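Uncharacterized protein (Pseudomonas fluorescens, PDB 5V00) is a two-cupin protein involved in histidine utilization whose precise molecular role remains unknown. Local coordinates at residues 66-71 with 115-120. Numbering follows the deposited sequence.
Sequences YQRVIT and DFNLIY. With FMT (formic acid), chain I.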
loop_
_atom_site.group_PDB
_atom_site.type_symbol
_atom_site.label_atom_id
_atom_site.label_comp_id
_atom_site.label_asym_id
_atom_site.label_seq_id
_atom_site.Cartn_x
_atom_site.Cartn_y
_atom_site.Cartn_z
ATOM N N TYR B 66 -22.566 1.379 -4.172
ATOM C CA TYR B 66 -21.542 0.515 -3.564
ATOM C C TYR B 66 -22.203 -0.344 -2.511
ATOM O O TYR B 66 -23.244 0.028 -1.962
ATOM C CB TYR B 66 -20.449 1.332 -2.924
ATOM C CG TYR B 66 -19.589 2.020 -4.015
ATOM C CD1 TYR B 66 -19.902 3.296 -4.461
ATOM C CD2 TYR B 66 -18.533 1.345 -4.635
ATOM C CE1 TYR B 66 -19.143 3.934 -5.441
ATOM C CE2 TYR B 66 -17.772 1.978 -5.620
ATOM C CZ TYR B 66 -18.122 3.248 -6.040
ATOM O OH TYR B 66 -17.388 3.900 -7.009
ATOM N N GLN B 67 -21.591 -1.473 -2.212
ATOM C CA GLN B 67 -21.970 -2.313 -1.048
ATOM C C GLN B 67 -20.953 -2.103 0.055
ATOM O O GLN B 67 -19.756 -2.086 -0.197
ATOM C CB GLN B 67 -22.016 -3.793 -1.451
ATOM C CG GLN B 67 -22.233 -4.768 -0.323
ATOM C CD GLN B 67 -23.705 -4.718 0.139
ATOM O OE1 GLN B 67 -24.606 -4.844 -0.671
ATOM N NE2 GLN B 67 -23.920 -4.606 1.437
ATOM N N ARG B 68 -21.392 -2.034 1.318
ATOM C CA ARG B 68 -20.499 -1.881 2.462
ATOM C C ARG B 68 -20.636 -3.062 3.406
ATOM O O ARG B 68 -21.719 -3.653 3.517
ATOM C CB ARG B 68 -20.794 -0.630 3.235
ATOM C CG ARG B 68 -20.668 0.654 2.400
ATOM C CD ARG B 68 -20.640 1.899 3.223
ATOM N NE ARG B 68 -19.568 1.941 4.208
ATOM C CZ ARG B 68 -19.296 2.934 5.033
ATOM N NH1 ARG B 68 -20.138 4.003 5.195
ATOM N NH2 ARG B 68 -18.290 2.798 5.816
ATOM N N VAL B 69 -19.513 -3.450 4.015
ATOM C CA VAL B 69 -19.558 -4.345 5.146
ATOM C C VAL B 69 -18.625 -3.750 6.174
ATOM O O VAL B 69 -17.400 -3.608 5.956
ATOM C CB VAL B 69 -19.142 -5.815 4.818
ATOM C CG1 VAL B 69 -19.375 -6.703 6.067
ATOM C CG2 VAL B 69 -19.896 -6.338 3.610
ATOM N N ILE B 70 -19.139 -3.477 7.371
ATOM C CA ILE B 70 -18.338 -2.872 8.413
ATOM C C ILE B 70 -18.332 -3.758 9.671
ATOM O O ILE B 70 -19.245 -4.541 9.876
ATOM C CB ILE B 70 -18.799 -1.426 8.774
ATOM C CG1 ILE B 70 -20.090 -1.428 9.562
ATOM C CG2 ILE B 70 -18.964 -0.559 7.506
ATOM C CD1 ILE B 70 -20.517 -0.042 9.959
ATOM N N THR B 71 -17.268 -3.681 10.451
ATOM C CA THR B 71 -17.109 -4.458 11.638
ATOM C C THR B 71 -16.441 -3.681 12.730
ATOM O O THR B 71 -15.344 -3.127 12.556
ATOM C CB THR B 71 -16.277 -5.725 11.411
ATOM O OG1 THR B 71 -16.737 -6.429 10.288
ATOM C CG2 THR B 71 -16.325 -6.629 12.614
ATOM N N ASP B 115 -13.726 0.898 13.328
ATOM C CA ASP B 115 -14.414 -0.049 12.446
ATOM C C ASP B 115 -13.479 -0.519 11.300
ATOM O O ASP B 115 -12.750 0.348 10.729
ATOM C CB ASP B 115 -15.558 0.530 11.778
ATOM C CG ASP B 115 -16.823 0.666 12.721
ATOM O OD1 ASP B 115 -16.709 0.170 13.814
ATOM O OD2 ASP B 115 -17.791 1.359 12.272
ATOM N N PHE B 116 -13.499 -1.823 11.002
ATOM C CA PHE B 116 -12.849 -2.344 9.762
ATOM C C PHE B 116 -13.841 -2.272 8.657
ATOM O O PHE B 116 -14.952 -2.826 8.766
ATOM C CB PHE B 116 -12.354 -3.771 10.031
ATOM C CG PHE B 116 -11.773 -4.433 8.850
ATOM C CD1 PHE B 116 -10.609 -3.953 8.275
ATOM C CD2 PHE B 116 -12.368 -5.550 8.338
ATOM C CE1 PHE B 116 -10.065 -4.639 7.186
ATOM C CE2 PHE B 116 -11.843 -6.223 7.210
ATOM C CZ PHE B 116 -10.622 -5.781 6.683
ATOM N N ASN B 117 -13.526 -1.504 7.590
ATOM C CA ASN B 117 -14.439 -1.206 6.510
ATOM C C ASN B 117 -14.060 -1.826 5.172
ATOM O O ASN B 117 -12.949 -1.550 4.678
ATOM C CB ASN B 117 -14.452 0.310 6.264
ATOM C CG ASN B 117 -15.274 1.126 7.340
ATOM O OD1 ASN B 117 -15.825 0.582 8.306
ATOM N ND2 ASN B 117 -15.341 2.455 7.144
ATOM N N LEU B 118 -14.963 -2.615 4.602
ATOM C CA LEU B 118 -14.910 -2.998 3.199
ATOM C C LEU B 118 -15.953 -2.240 2.444
ATOM O O LEU B 118 -17.153 -2.219 2.845
ATOM C CB LEU B 118 -15.155 -4.489 3.026
ATOM C CG LEU B 118 -15.391 -5.023 1.678
ATOM C CD1 LEU B 118 -14.141 -4.825 0.833
ATOM C CD2 LEU B 118 -15.779 -6.463 1.708
ATOM N N ILE B 119 -15.591 -1.664 1.309
ATOM C CA ILE B 119 -16.591 -1.187 0.370
ATOM C C ILE B 119 -16.238 -1.639 -1.034
ATOM O O ILE B 119 -15.023 -1.628 -1.408
ATOM C CB ILE B 119 -16.717 0.322 0.468
ATOM C CG1 ILE B 119 -17.773 0.870 -0.495
ATOM C CG2 ILE B 119 -15.384 1.029 0.188
ATOM C CD1 ILE B 119 -18.099 2.323 -0.223
ATOM N N TYR B 120 -17.228 -2.083 -1.786
ATOM C CA TYR B 120 -16.973 -2.505 -3.184
ATOM C C TYR B 120 -18.141 -2.213 -4.076
ATOM O O TYR B 120 -19.280 -2.115 -3.613
ATOM C CB TYR B 120 -16.617 -3.999 -3.270
ATOM C CG TYR B 120 -17.749 -4.935 -2.951
ATOM C CD1 TYR B 120 -18.060 -5.312 -1.639
ATOM C CD2 TYR B 120 -18.500 -5.461 -3.944
ATOM C CE1 TYR B 120 -19.189 -6.063 -1.360
ATOM C CE2 TYR B 120 -19.555 -6.321 -3.703
ATOM C CZ TYR B 120 -19.908 -6.613 -2.370
ATOM O OH TYR B 120 -20.980 -7.417 -2.101
HETATM C C FMT I . -18.093 5.471 8.166
HETATM O O1 FMT I . -17.597 4.316 8.254
HETATM O O2 FMT I . -18.584 5.904 6.979
HETATM O O HOH W 1 -17.378 0.184 4.372
HETATM O O HOH W 2 -15.888 -5.254 7.859
#
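With CG of Arg68 anti to its carbonyl carbon (chi1 -59°) and the chain bent at chi3, the guanidinium is carried alongside the side chain of Asn117, whose CG, likewise anti to the carbonyl carbon, sends its amide the same way. The guanidinium and amide planes are 82° apart, with Asn117 ND2 at the edge of the guanidinium; Arg68 NH2 and Asn117 ND2, 3.3 Å apart, are both donors, so they do not bond to each other; a formate joins them. Its O1 accepts from Arg68 NH2 at 3.0 Å and from Asn117 ND2 at 3.1 Å, while O2 takes a hydrogen bond from Arg68 NH1 and a weak one from NH2. The formate probably came from the crystallisation liquor, but the pairing is consistent with a site suited to a small carboxylate. A water accepting from Arg68 NE and donating weakly to Leu118 O helps fix the head group. Replacing Arg68 by an alanine would probably cost the formate the three hydrogen bonds from NH1 and NH2, leaving the Asn117 ND2 bond without the guanidinium beside it. Segments 67-71 and 115-120 run antiparallel (166° between their axes) as neighbours in a cupin beta-sheet, flanked by strands 96-99 and 47-54. Gln67-Tyr120, Val69-Leu118 (Val69 N to Leu118 O, 2.9 Å) and Thr71-Phe116 are hydrogen-bonded pairs; Arg68-Ile119 and Ile70-Asn117 alternate as non-hydrogen-bonded ones, placing these four side chains on one face. There Ile70 CG2 lies against Asn117 OD1 (3.4 Å), and Ile119 CG1 meets Tyr66 CB at 3.6 Å. On the other face, Gln67 CB sits over the Tyr120 ring, offset toward its rim and 4.0 Å from its centroid, in a CH-pi contact, and Leu129 packs on Val69 and Leu118. A second water bridges Val69 O, Phe116 O and Thr71 OG1, the last also hydrogen-bonded to Trp131 NE1.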